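Local coordinates for hypothetical protein (Pseudomonas aeruginosa, PDB 2H9F), which probably catalyses the isomerisation of methylaconitate, as a member of the PrpF family of isomerases, at residues A[45-50]-A[389-394]; A[75-80]-A[119-124]; A[85-90]-A[135-140]; A[146-151]-A[173-178]; A[252-257]-A[275-280]. One frame throughout, in Å; residues are numbered along the deposited sequence.

Overall arrangement
Contacts 1 to 4 lie in one lobe of the chain and contact 5 in the other, about 32 to 45 Å away between centres, consistent with the two-lobed fold of the PrpF family. Contact 1 joins helix 39-49 to strand 388-392 near the C-terminus and so encloses the other four along the chain. Contacts 2, 3 and 4 run across neighbouring strands 71-77, 85-92, 131-139, 144-153 and 175-180. The centres of contacts 2 and 3, which interleave along the chain, are about 10 Å apart; those of contacts 3 and 4 about 14 Å. Helix 106-118 packs against all three. Contacts 1 to 4 thus build one lobe, while contact 5 builds the other by setting helix 244-260 on strand 278-283.

Contact 1 of 5, residues A[45-50]-A[389-394]; sequences FMRVIG and VRVPGD
Val48, on the last turns of helix 39-49, sets its CG2 methyl against two valines of strand 388-392, and this is the tight part of the contact. The methyl lies 3.7 Å from Val391 CG1 and 4.1 Å from Val389 CG2. Because CG1 of Val48 is anti to the backbone N (chi1 162°), CG2 is the branch turned to the strand. Val389 and Val391 both direct their CB atoms to the helix, while Arg390 between them turns the other way and makes salt bridges to Glu386 and Glu159 of the second subunit.

The less firmly placed side belongs to Arg47, partly exposed and modelled in two conformers. Its aliphatic part slides past Val391, with Arg47 CG 4.1 Å from Val391 CB. In the conformer given, the guanidinium turns one face to Pro392, whose CD lies 3.7 Å from Arg47 CZ. Phe170 of the second subunit adds a cation-pi contact to the same arginine. The loose end is exposed Asp394, whose carboxylate does not touch Arg47.

No hydrogen bond joins the two segments. The axes of helix piece 45-49 and strand piece 389-392 come within 8.4 Å, at 114°. The helix closes in a Schellman motif with Gly50 at C-prime, and strand 388-392 pairs through Val389 with an antiparallel strand of the second subunit, continuing the sheet across the dimer interface.

Contact 2 of 5, residues A[75-80]-A[119-124]; sequences LSKSSQ and AGLVDP
Lys77, at the end of strand 71-77, bends over Leu121 in the loop that follows helix 106-118. From CB the chain runs to CG, which packs 3.8 Å from Leu121 CD2. CD then passes the carbonyl of Leu121, and CE comes within 3.9 Å of Leu121 O. Two successive bends (chi3 77°, chi4 80°) bring NZ back over the carbonyl, where it donates to Leu121 O at 2.8 Å. The ammonium approaches from above, 60° out of the carbonyl plane. A water 2.6 Å from Lys77 NZ accepts from it and passes a longer bond on to the carbonyl of Gly120, the positive-phi residue of the Schellman motif that ends the helix.

The other branch of Leu121 faces inward, with CD1 3.7 Å from Leu75 CB, next to Val85. The contact therefore grades from a buried leucine pair to an exposed ammonium, whose charge probably helps offset the carbonyls gathered just beyond the helix C-terminus.

Contact 3 of 5, residues A[85-90]-A[135-140]; sequences VDYLYG and VRIWQA
Parallel strands 85-92 and 131-139 are neighbours in the sheet here, with Val85, Asp86 and Tyr87 opposite Ile137, Trp138 and Gln139. Val85 and Tyr87 make the backbone bonds, on either side of Trp138: Trp138 N donates to Val85 O and Tyr87 N to Trp138 O, each at 2.9 Å. Ala140 N reaches Tyr87 O at the same length just past the strand end, whereas the bond from Val85 N to Arg136 O is weak. The short axes diverge by 44°, a strong twist.

On the face carrying Val85, Ile137, Tyr87 and Gln139, Val85 CG2 lies beside Ile137 CG1, and Ile137 CG2 presses to 3.4 Å from Tyr87 CB. The amide of Gln139 stands nearly upright on the tyrosine ring, planes 83° apart, with NE2 3.5 Å from Tyr87 CE2 and offset toward the rim; Asn141 accepts from that NE2. Helix 106-118 covers this face, as a buried helix wrapped by strands does in the diaminopimelate epimerase-like fold to which PrpF proteins belong, and Tyr87 OH bonds to Cys105 O.

The face of Asp86 and Trp138 is more open. Their side chains run alongside each other, and Asp86 OD1 lies 3.4 Å from Trp138 CB while hydrogen-bonded to Ser78 OG. Farther along, Leu88 CD1 meets the methyl of Ala140 at 3.5 Å.

Contact 4 of 5, residues A[146-151]-A[173-178]; sequences IIAHVP and AEIVLE
Ala148 and Leu177 have the closest CA atoms of the paired residues on antiparallel strands 144-153 and 175-180, a non-hydrogen-bonded pair in which the small residue makes a hollow for the large one. Leu177 CD2 settles there, 3.7 Å from Ala148 CB. Ile175 supplies the next bump: its CG2, anti to the backbone N while CG1 lies beside that N, anti to the carbonyl carbon (chi1 -64°), dips between the side chains of Ala148 and Val150 and rests 3.6 Å from His149 O. CG1 of the same isoleucine, Ile175, meets Pro151 CD at 3.9 Å. The proline ring thus fills the notch between Ile175 and Ala173, Pro151 CG lying 4.1 Å from Ala173 CB. Thr110 of helix 106-118 backs both Ile175 and Leu177.

On the other face His149 lies across Glu178, ring and carboxylate planes 60° apart. The extended glutamate brings Glu178 CG to the edge of the imidazole, 3.6 Å from His149 NE2, and Val176 O lies at the same ring's edge.

Backbone bonds in both directions join Ile147 and Glu178, and His149 N donates to Val176 O at 2.9 Å. Beyond this the strands part, and a water accepting from Val176 N and donating to His149 O fills in. The chemistry is therefore divided: one face is lined by apolar side chains fitted by shape, and the other, partly exposed, mixes the polar His149 and Glu178 with Val176.

Contact 5 of 5, residues A[252-257]-A[275-280]; sequences RIRVAG and HTPKIA. With SO4 (sulfate ion), chain F.
The guanidinium of Arg254 meets the 275-280 segment at its edge: NH1 donates to Pro277 O at 3.0 Å, with the oxygen close to the guanidinium plane. The bond is almost straight (172°) and lies in the carbonyl plane on a lone pair. The other nitrogens are engaged nearby, NE in a salt bridge with Glu251 and NH2 with the carbonyl of Arg273, which fixes the group's rotation. The imidazole of His275 also works through its edge, ND1 giving a hydrogen bond to O4 of a sulfate.

A bend at chi3 (72°) swings the guanidinium to the backbone after the alkyl chain has packed on Ile279, with Arg254 CG 3.9 Å from Ile279 CB. Pro277, preceded by a cis peptide bond, places its CD 3.7 Å from Arg254 NH1. Here helix 244-260 packs on strand 278-283, which lies between strands 220-225 and 303-309; the short axes are 8.3 Å apart at 121°. Ile253 CG2 and Ile279 CD1 meet at 3.9 Å, crossing near a right angle.

Lys278 turns from the helix, and its NZ donates to the same sulfate oxygen, O4, at 2.8 Å and also bonds Ser309 OG. The sulfate probably comes from the crystallisation liquor.

Contact 1 of 5, residues A[45-50]-A[389-394]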
# COMPACT_ATOMS: atom_id res chain seq x y z
N PHE A 45 9.20 -14.36 6.36
CA PHE A 45 8.45 -13.14 6.54
C PHE A 45 8.74 -12.07 5.48
O PHE A 45 7.84 -11.37 5.00
CB PHE A 45 8.66 -12.63 7.96
CG PHE A 45 8.00 -13.48 9.02
CD1 PHE A 45 7.11 -14.49 8.69
CD2 PHE A 45 8.19 -13.20 10.35
CE1 PHE A 45 6.52 -15.24 9.64
CE2 PHE A 45 7.55 -13.93 11.31
CZ PHE A 45 6.75 -14.98 10.96
N MSE A 46 10.00 -11.99 5.08
CA MSE A 46 10.39 -11.18 3.90
C MSE A 46 9.51 -11.60 2.74
O MSE A 46 8.77 -10.78 2.08
CB MSE A 46 11.92 -11.39 3.60
CG MSE A 46 12.82 -10.63 4.45
SE MSE A 46 14.58 -11.12 3.86
CE MSE A 46 15.65 -11.32 5.54
N ARG A 47 9.37 -12.90 2.54
CA ARG A 47 8.68 -13.37 1.34
C ARG A 47 7.16 -13.17 1.46
O ARG A 47 6.48 -12.80 0.48
CB ARG A 47 9.11 -14.82 1.04
CG ARG A 47 8.77 -15.31 -0.38
CD ARG A 47 9.67 -14.76 -1.53
NE ARG A 47 8.76 -14.62 -2.65
CZ ARG A 47 8.79 -15.25 -3.83
NH1 ARG A 47 9.78 -16.05 -4.24
NH2 ARG A 47 7.77 -14.99 -4.65
N VAL A 48 6.63 -13.37 2.67
CA VAL A 48 5.16 -13.13 2.87
C VAL A 48 4.82 -11.71 2.55
O VAL A 48 3.76 -11.40 1.93
CB VAL A 48 4.76 -13.49 4.34
CG1 VAL A 48 3.44 -12.89 4.75
CG2 VAL A 48 4.73 -15.02 4.49
N ILE A 49 5.66 -10.81 3.07
CA ILE A 49 5.51 -9.37 2.87
C ILE A 49 5.75 -8.87 1.45
O ILE A 49 5.01 -7.97 0.96
CB ILE A 49 6.35 -8.56 3.88
CG1 ILE A 49 5.71 -8.69 5.27
CG2 ILE A 49 6.44 -7.09 3.48
CD1 ILE A 49 4.23 -8.28 5.35
N GLY A 50 6.67 -9.52 0.76
CA GLY A 50 7.00 -9.21 -0.63
C GLY A 50 8.30 -8.43 -0.76
O GLY A 50 8.49 -7.70 -1.74
N VAL A 389 -1.68 -17.82 3.98
CA VAL A 389 -0.81 -17.16 3.04
C VAL A 389 -0.09 -18.22 2.23
O VAL A 389 0.20 -19.33 2.73
CB VAL A 389 0.21 -16.19 3.69
CG1 VAL A 389 -0.44 -15.01 4.27
CG2 VAL A 389 1.13 -16.89 4.79
N ARG A 390 0.29 -17.86 1.01
CA ARG A 390 1.16 -18.70 0.18
C ARG A 390 2.50 -18.06 -0.14
O ARG A 390 2.59 -16.87 -0.40
CB ARG A 390 0.51 -19.07 -1.13
CG ARG A 390 -0.83 -19.75 -1.02
CD ARG A 390 -1.19 -20.33 -2.40
NE ARG A 390 -2.37 -21.13 -2.34
CZ ARG A 390 -2.86 -21.87 -3.33
NH1 ARG A 390 -2.22 -21.97 -4.49
NH2 ARG A 390 -4.00 -22.52 -3.14
N VAL A 391 3.55 -18.87 -0.06
CA VAL A 391 4.83 -18.47 -0.57
C VAL A 391 5.45 -19.69 -1.26
O VAL A 391 5.10 -20.82 -0.94
CB VAL A 391 5.82 -17.95 0.54
CG1 VAL A 391 5.22 -16.73 1.28
CG2 VAL A 391 6.17 -19.04 1.49
N PRO A 392 6.39 -19.46 -2.18
CA PRO A 392 7.18 -20.57 -2.71
C PRO A 392 8.01 -21.28 -1.64
O PRO A 392 8.61 -20.65 -0.78
CB PRO A 392 8.04 -19.87 -3.78
CG PRO A 392 7.25 -18.68 -4.16
CD PRO A 392 6.72 -18.19 -2.85
N GLY A 393 8.06 -22.61 -1.73
CA GLY A 393 8.62 -23.42 -0.66
C GLY A 393 10.13 -23.26 -0.52
O GLY A 393 10.68 -23.53 0.53
N ASP A 394 10.74 -22.77 -1.58
CA ASP A 394 12.17 -22.62 -1.72
C ASP A 394 12.59 -21.21 -1.32
O ASP A 394 13.77 -20.90 -1.35
CB ASP A 394 12.54 -22.82 -3.21
CG ASP A 394 11.97 -21.67 -4.12
OD1 ASP A 394 10.74 -21.62 -4.29
OD2 ASP A 394 12.73 -20.79 -4.65

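Contact 2 of 5, residues A[75-80]-A[119-124]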
# COMPACT_ATOMS: atom_id res chain seq x y z
N LEU A 75 2.41 -15.05 17.67
CA LEU A 75 1.88 -15.28 19.03
C LEU A 75 2.01 -16.76 19.36
O LEU A 75 1.90 -17.63 18.47
CB LEU A 75 0.41 -14.89 19.14
CG LEU A 75 0.08 -13.56 19.79
CD1 LEU A 75 0.61 -12.45 18.99
CD2 LEU A 75 -1.42 -13.43 19.94
N SER A 76 2.30 -17.03 20.63
CA SER A 76 2.35 -18.36 21.19
C SER A 76 1.88 -18.28 22.65
O SER A 76 1.87 -17.18 23.25
CB SER A 76 3.78 -18.91 21.15
OG SER A 76 4.65 -18.11 21.91
N LYS A 77 1.47 -19.42 23.19
CA LYS A 77 1.19 -19.55 24.60
C LYS A 77 2.44 -19.17 25.37
O LYS A 77 3.54 -19.62 25.07
CB LYS A 77 0.74 -20.97 24.94
CG LYS A 77 -0.68 -21.30 24.39
CD LYS A 77 -1.35 -22.55 25.04
CE LYS A 77 -1.92 -22.24 26.46
NZ LYS A 77 -3.24 -21.53 26.45
N SER A 78 2.27 -18.31 26.36
CA SER A 78 3.40 -17.81 27.09
C SER A 78 4.00 -18.83 28.04
O SER A 78 3.30 -19.56 28.72
CB SER A 78 2.96 -16.63 27.92
OG SER A 78 4.08 -16.02 28.49
N SER A 79 5.32 -18.80 28.10
CA SER A 79 6.09 -19.53 29.12
C SER A 79 6.26 -18.68 30.37
O SER A 79 6.63 -19.17 31.44
CB SER A 79 7.48 -19.81 28.53
OG SER A 79 7.83 -18.70 27.66
N GLN A 80 5.97 -17.39 30.23
CA GLN A 80 6.22 -16.41 31.24
C GLN A 80 5.08 -16.44 32.30
O GLN A 80 3.91 -16.33 31.97
CB GLN A 80 6.39 -15.07 30.53
CG GLN A 80 6.87 -13.92 31.36
CD GLN A 80 8.28 -14.10 31.90
OE1 GLN A 80 9.16 -14.70 31.24
NE2 GLN A 80 8.50 -13.57 33.12
N ALA A 119 -6.94 -17.06 17.91
CA ALA A 119 -6.01 -18.16 17.77
C ALA A 119 -6.15 -19.28 18.77
O ALA A 119 -5.43 -20.29 18.66
CB ALA A 119 -4.59 -17.64 17.80
N GLY A 120 -7.02 -19.10 19.76
CA GLY A 120 -7.27 -20.15 20.75
C GLY A 120 -6.15 -20.27 21.73
O GLY A 120 -5.92 -21.35 22.29
N LEU A 121 -5.41 -19.19 21.97
CA LEU A 121 -4.22 -19.31 22.81
C LEU A 121 -4.48 -18.93 24.26
O LEU A 121 -3.60 -19.05 25.10
CB LEU A 121 -3.09 -18.47 22.23
CG LEU A 121 -2.52 -18.87 20.86
CD1 LEU A 121 -1.65 -17.74 20.32
CD2 LEU A 121 -1.75 -20.16 20.98
N VAL A 122 -5.68 -18.46 24.56
CA VAL A 122 -6.02 -18.05 25.94
C VAL A 122 -6.80 -19.14 26.68
O VAL A 122 -7.73 -19.72 26.14
CB VAL A 122 -6.80 -16.73 25.93
CG1 VAL A 122 -7.19 -16.32 27.35
CG2 VAL A 122 -5.95 -15.65 25.27
N ASP A 123 -6.40 -19.41 27.91
CA ASP A 123 -7.11 -20.36 28.77
C ASP A 123 -8.60 -19.99 28.73
O ASP A 123 -8.99 -18.85 29.00
CB ASP A 123 -6.56 -20.24 30.19
CG ASP A 123 -7.22 -21.19 31.20
OD1 ASP A 123 -8.20 -21.93 30.87
OD2 ASP A 123 -6.72 -21.18 32.35
N PRO A 124 -9.46 -20.94 28.36
CA PRO A 124 -10.89 -20.61 28.30
C PRO A 124 -11.52 -20.26 29.65
O PRO A 124 -12.57 -19.61 29.67
CB PRO A 124 -11.51 -21.87 27.73
CG PRO A 124 -10.55 -22.94 28.02
CD PRO A 124 -9.19 -22.33 27.97
O HOH W 1 -5.36 -22.58 25.26

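Contact 3 of 5, residues A[85-90]-A[135-140]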
# COMPACT_ATOMS: atom_id res chain seq x y z
N VAL A 85 -0.00 -14.95 26.46
CA VAL A 85 0.68 -15.11 25.19
C VAL A 85 2.00 -14.40 25.15
O VAL A 85 2.17 -13.36 25.78
CB VAL A 85 -0.19 -14.60 24.03
CG1 VAL A 85 -1.47 -15.51 23.87
CG2 VAL A 85 -0.54 -13.10 24.21
N ASP A 86 2.96 -14.98 24.43
CA ASP A 86 4.15 -14.25 24.02
C ASP A 86 3.91 -13.63 22.65
O ASP A 86 3.40 -14.29 21.75
CB ASP A 86 5.37 -15.16 23.96
CG ASP A 86 5.80 -15.66 25.30
OD1 ASP A 86 5.34 -15.10 26.31
OD2 ASP A 86 6.60 -16.63 25.36
N TYR A 87 4.33 -12.38 22.51
CA TYR A 87 4.06 -11.56 21.35
C TYR A 87 5.36 -11.07 20.80
O TYR A 87 6.12 -10.39 21.46
CB TYR A 87 3.14 -10.42 21.77
CG TYR A 87 3.12 -9.19 20.91
CD1 TYR A 87 3.02 -9.28 19.55
CD2 TYR A 87 3.15 -7.92 21.47
CE1 TYR A 87 2.97 -8.15 18.77
CE2 TYR A 87 3.13 -6.77 20.69
CZ TYR A 87 3.05 -6.89 19.34
OH TYR A 87 3.00 -5.77 18.53
N LEU A 88 5.64 -11.48 19.57
CA LEU A 88 6.86 -11.14 18.87
C LEU A 88 6.50 -10.40 17.59
O LEU A 88 5.65 -10.86 16.84
CB LEU A 88 7.61 -12.42 18.53
CG LEU A 88 9.13 -12.44 18.50
CD1 LEU A 88 9.75 -11.91 19.78
CD2 LEU A 88 9.59 -13.88 18.20
N TYR A 89 7.16 -9.27 17.33
CA TYR A 89 6.85 -8.42 16.20
C TYR A 89 8.11 -8.21 15.34
O TYR A 89 9.20 -7.93 15.86
CB TYR A 89 6.25 -7.14 16.76
CG TYR A 89 6.55 -5.92 15.98
CD1 TYR A 89 6.04 -5.75 14.70
CD2 TYR A 89 7.33 -4.91 16.52
CE1 TYR A 89 6.31 -4.60 13.96
CE2 TYR A 89 7.62 -3.76 15.80
CZ TYR A 89 7.11 -3.61 14.52
OH TYR A 89 7.39 -2.45 13.81
N GLY A 90 7.96 -8.48 14.04
CA GLY A 90 9.02 -8.30 13.04
C GLY A 90 8.68 -7.18 12.07
O GLY A 90 7.65 -7.22 11.41
N VAL A 135 -6.51 -10.04 28.37
CA VAL A 135 -5.45 -10.79 27.73
C VAL A 135 -4.11 -10.28 28.24
O VAL A 135 -3.79 -9.12 28.07
CB VAL A 135 -5.51 -10.70 26.19
CG1 VAL A 135 -4.42 -11.55 25.59
CG2 VAL A 135 -6.88 -11.12 25.67
N ARG A 136 -3.34 -11.13 28.89
CA ARG A 136 -2.05 -10.74 29.44
C ARG A 136 -0.91 -11.06 28.46
O ARG A 136 -0.56 -12.24 28.28
CB ARG A 136 -1.83 -11.47 30.76
CG ARG A 136 -2.96 -11.23 31.79
CD ARG A 136 -2.86 -12.24 32.96
NE ARG A 136 -3.09 -13.61 32.50
CZ ARG A 136 -2.83 -14.71 33.19
NH1 ARG A 136 -2.34 -14.65 34.42
NH2 ARG A 136 -3.07 -15.89 32.65
N ILE A 137 -0.33 -10.02 27.85
CA ILE A 137 0.63 -10.15 26.75
C ILE A 137 2.03 -9.93 27.25
O ILE A 137 2.31 -8.93 27.91
CB ILE A 137 0.35 -9.15 25.63
CG1 ILE A 137 -1.09 -9.32 25.12
CG2 ILE A 137 1.39 -9.32 24.48
CD1 ILE A 137 -1.65 -8.13 24.31
N TRP A 138 2.92 -10.89 27.00
CA TRP A 138 4.34 -10.69 27.23
C TRP A 138 4.93 -10.22 25.92
O TRP A 138 4.99 -10.97 24.98
CB TRP A 138 4.98 -11.98 27.63
CG TRP A 138 6.42 -11.88 27.90
CD1 TRP A 138 7.42 -12.51 27.22
CD2 TRP A 138 7.05 -11.15 28.96
NE1 TRP A 138 8.63 -12.21 27.78
CE2 TRP A 138 8.43 -11.38 28.85
CE3 TRP A 138 6.57 -10.33 29.98
CZ2 TRP A 138 9.36 -10.81 29.74
CZ3 TRP A 138 7.49 -9.76 30.85
CH2 TRP A 138 8.87 -10.01 30.73
N GLN A 139 5.30 -8.94 25.86
CA GLN A 139 5.95 -8.36 24.70
C GLN A 139 7.35 -8.94 24.76
O GLN A 139 8.18 -8.55 25.57
CB GLN A 139 5.94 -6.83 24.77
CG GLN A 139 5.82 -6.12 23.46
CD GLN A 139 6.93 -6.54 22.51
OE1 GLN A 139 8.09 -6.56 22.91
NE2 GLN A 139 6.58 -6.88 21.23
N ALA A 140 7.57 -9.93 23.90
CA ALA A 140 8.80 -10.73 23.87
C ALA A 140 9.99 -9.96 23.27
O ALA A 140 11.12 -10.25 23.61
CB ALA A 140 8.56 -12.05 23.11

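Contact 4 of 5, residues A[146-151]-A[173-178]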
# COMPACT_ATOMS: atom_id res chain seq x y z
N ILE A 146 1.86 -6.13 28.58
CA ILE A 146 0.78 -5.34 28.08
C ILE A 146 -0.49 -6.13 28.42
O ILE A 146 -0.55 -7.34 28.21
CB ILE A 146 0.84 -5.16 26.54
CG1 ILE A 146 2.19 -4.64 26.08
CG2 ILE A 146 -0.30 -4.24 26.05
CD1 ILE A 146 2.35 -4.67 24.55
N ILE A 147 -1.49 -5.43 28.97
CA ILE A 147 -2.79 -6.01 29.26
C ILE A 147 -3.71 -5.39 28.25
O ILE A 147 -3.75 -4.17 28.12
CB ILE A 147 -3.33 -5.64 30.66
CG1 ILE A 147 -2.29 -5.94 31.74
CG2 ILE A 147 -4.64 -6.39 30.93
CD1 ILE A 147 -1.83 -7.35 31.78
N ALA A 148 -4.39 -6.24 27.50
CA ALA A 148 -5.38 -5.84 26.52
C ALA A 148 -6.75 -6.31 27.03
O ALA A 148 -6.99 -7.51 27.23
CB ALA A 148 -5.05 -6.45 25.15
N HIS A 149 -7.64 -5.35 27.24
CA HIS A 149 -8.98 -5.63 27.68
C HIS A 149 -9.84 -5.75 26.46
O HIS A 149 -10.28 -4.75 25.88
CB HIS A 149 -9.46 -4.51 28.60
CG HIS A 149 -8.59 -4.30 29.80
ND1 HIS A 149 -8.85 -4.89 31.02
CD2 HIS A 149 -7.49 -3.54 29.99
CE1 HIS A 149 -7.93 -4.53 31.89
NE2 HIS A 149 -7.08 -3.72 31.29
N VAL A 150 -10.08 -6.99 26.04
CA VAL A 150 -10.70 -7.26 24.76
C VAL A 150 -12.14 -7.61 24.95
O VAL A 150 -12.46 -8.54 25.70
CB VAL A 150 -9.94 -8.42 24.02
CG1 VAL A 150 -10.62 -8.74 22.69
CG2 VAL A 150 -8.53 -8.06 23.79
N PRO A 151 -13.06 -6.88 24.30
CA PRO A 151 -14.44 -7.23 24.50
C PRO A 151 -14.82 -8.49 23.78
O PRO A 151 -14.28 -8.79 22.70
CB PRO A 151 -15.19 -6.02 23.94
CG PRO A 151 -14.30 -5.52 22.85
CD PRO A 151 -12.91 -5.75 23.36
N ALA A 173 -14.83 -1.68 17.77
CA ALA A 173 -14.99 -1.84 19.20
C ALA A 173 -13.73 -1.36 19.88
O ALA A 173 -12.61 -1.54 19.37
CB ALA A 173 -15.24 -3.30 19.50
N GLU A 174 -13.89 -0.77 21.05
CA GLU A 174 -12.77 -0.21 21.81
C GLU A 174 -12.06 -1.31 22.56
O GLU A 174 -12.70 -2.18 23.16
CB GLU A 174 -13.30 0.85 22.79
CG GLU A 174 -12.24 1.48 23.61
CD GLU A 174 -12.77 2.58 24.53
OE1 GLU A 174 -14.01 2.78 24.58
OE2 GLU A 174 -11.96 3.29 25.17
N ILE A 175 -10.74 -1.32 22.45
CA ILE A 175 -9.87 -2.19 23.24
C ILE A 175 -8.99 -1.25 24.04
O ILE A 175 -8.21 -0.48 23.49
CB ILE A 175 -8.97 -3.08 22.38
CG1 ILE A 175 -9.85 -4.04 21.57
CG2 ILE A 175 -8.03 -3.89 23.24
CD1 ILE A 175 -9.14 -4.83 20.42
N VAL A 176 -9.11 -1.30 25.36
CA VAL A 176 -8.24 -0.52 26.24
C VAL A 176 -6.96 -1.33 26.48
O VAL A 176 -7.04 -2.51 26.79
CB VAL A 176 -8.96 -0.27 27.60
CG1 VAL A 176 -8.03 0.37 28.61
CG2 VAL A 176 -10.24 0.55 27.39
N LEU A 177 -5.81 -0.68 26.34
CA LEU A 177 -4.53 -1.30 26.59
C LEU A 177 -3.88 -0.67 27.80
O LEU A 177 -3.96 0.54 27.95
CB LEU A 177 -3.58 -1.08 25.39
CG LEU A 177 -3.98 -1.60 24.00
CD1 LEU A 177 -3.03 -1.03 22.94
CD2 LEU A 177 -4.02 -3.14 23.96
N GLU A 178 -3.21 -1.49 28.62
CA GLU A 178 -2.39 -1.01 29.72
C GLU A 178 -0.97 -1.52 29.55
O GLU A 178 -0.74 -2.71 29.55
CB GLU A 178 -2.87 -1.52 31.11
CG GLU A 178 -4.33 -1.46 31.33
CD GLU A 178 -4.73 -1.73 32.79
OE1 GLU A 178 -3.97 -2.37 33.54
OE2 GLU A 178 -5.83 -1.29 33.17
O HOH W 2 -11.75 -2.62 26.53

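Contact 5 of 5, residues A[252-257]-A[275-280]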
# COMPACT_ATOMS: atom_id res chain seq x y z
N ARG A 252 10.90 29.58 20.91
CA ARG A 252 11.74 30.16 21.96
C ARG A 252 11.44 29.54 23.31
O ARG A 252 12.34 29.28 24.12
CB ARG A 252 11.60 31.68 21.97
CG ARG A 252 12.58 32.30 20.98
CD ARG A 252 12.00 33.43 20.23
NE ARG A 252 12.14 34.69 20.96
CZ ARG A 252 13.19 35.50 20.88
NH1 ARG A 252 14.25 35.22 20.11
NH2 ARG A 252 13.18 36.61 21.61
N ILE A 253 10.17 29.26 23.53
CA ILE A 253 9.74 28.60 24.76
C ILE A 253 10.25 27.17 24.76
O ILE A 253 10.81 26.69 25.77
CB ILE A 253 8.21 28.62 24.93
CG1 ILE A 253 7.67 30.06 24.87
CG2 ILE A 253 7.85 28.03 26.28
CD1 ILE A 253 6.20 30.20 24.91
N ARG A 254 10.11 26.50 23.61
CA ARG A 254 10.56 25.13 23.48
C ARG A 254 12.07 25.06 23.77
O ARG A 254 12.53 24.20 24.50
CB ARG A 254 10.23 24.58 22.08
CG ARG A 254 10.30 23.04 21.96
CD ARG A 254 10.13 22.52 20.52
NE ARG A 254 11.31 22.80 19.71
CZ ARG A 254 12.43 22.07 19.66
NH1 ARG A 254 12.56 20.93 20.31
NH2 ARG A 254 13.42 22.46 18.90
N VAL A 255 12.84 26.00 23.22
CA VAL A 255 14.31 26.02 23.42
C VAL A 255 14.69 26.29 24.89
O VAL A 255 15.61 25.66 25.44
CB VAL A 255 14.96 27.08 22.46
CG1 VAL A 255 16.44 27.28 22.75
CG2 VAL A 255 14.76 26.65 21.01
N ALA A 256 14.00 27.23 25.51
CA ALA A 256 14.18 27.53 26.92
C ALA A 256 13.97 26.26 27.80
O ALA A 256 14.79 25.95 28.66
CB ALA A 256 13.23 28.64 27.33
N GLY A 257 12.90 25.52 27.53
CA GLY A 257 12.64 24.25 28.24
C GLY A 257 13.67 23.18 27.94
O GLY A 257 14.06 22.43 28.85
N HIS A 275 13.03 17.69 17.18
CA HIS A 275 12.06 16.64 17.52
C HIS A 275 11.68 16.59 18.98
O HIS A 275 10.55 16.27 19.30
CB HIS A 275 12.54 15.25 17.10
CG HIS A 275 12.65 15.08 15.62
ND1 HIS A 275 11.59 14.68 14.84
CD2 HIS A 275 13.69 15.25 14.78
CE1 HIS A 275 11.97 14.61 13.58
NE2 HIS A 275 13.25 14.96 13.51
N THR A 276 12.64 16.86 19.86
CA THR A 276 12.38 16.88 21.29
C THR A 276 13.10 18.08 21.90
O THR A 276 14.13 18.48 21.38
CB THR A 276 12.87 15.60 22.00
OG1 THR A 276 14.29 15.49 21.90
CG2 THR A 276 12.24 14.38 21.41
N PRO A 277 12.56 18.64 22.99
CA PRO A 277 11.28 18.28 23.59
C PRO A 277 10.14 18.78 22.72
O PRO A 277 10.35 19.63 21.88
CB PRO A 277 11.31 19.03 24.92
CG PRO A 277 12.10 20.22 24.64
CD PRO A 277 13.23 19.69 23.77
N LYS A 278 8.95 18.24 22.91
CA LYS A 278 7.75 18.87 22.36
C LYS A 278 7.32 20.04 23.24
O LYS A 278 7.81 20.18 24.37
CB LYS A 278 6.61 17.86 22.25
CG LYS A 278 6.98 16.60 21.42
CD LYS A 278 7.52 16.94 20.05
CE LYS A 278 7.56 15.75 19.07
NZ LYS A 278 8.08 16.17 17.68
N ILE A 279 6.41 20.87 22.73
CA ILE A 279 5.92 22.05 23.43
C ILE A 279 4.41 22.01 23.29
O ILE A 279 3.88 21.83 22.20
CB ILE A 279 6.50 23.39 22.84
CG1 ILE A 279 5.84 24.64 23.44
CG2 ILE A 279 6.37 23.49 21.33
CD1 ILE A 279 6.16 24.85 24.90
N ALA A 280 3.70 22.12 24.42
CA ALA A 280 2.23 22.08 24.38
C ALA A 280 1.70 23.03 25.43
O ALA A 280 2.37 23.32 26.43
CB ALA A 280 1.74 20.67 24.66
S SO4 F . 9.18 12.72 16.82
O1 SO4 F . 10.43 12.37 17.53
O2 SO4 F . 8.85 11.77 15.76
O3 SO4 F . 8.12 12.58 17.82
O4 SO4 F . 9.28 14.10 16.28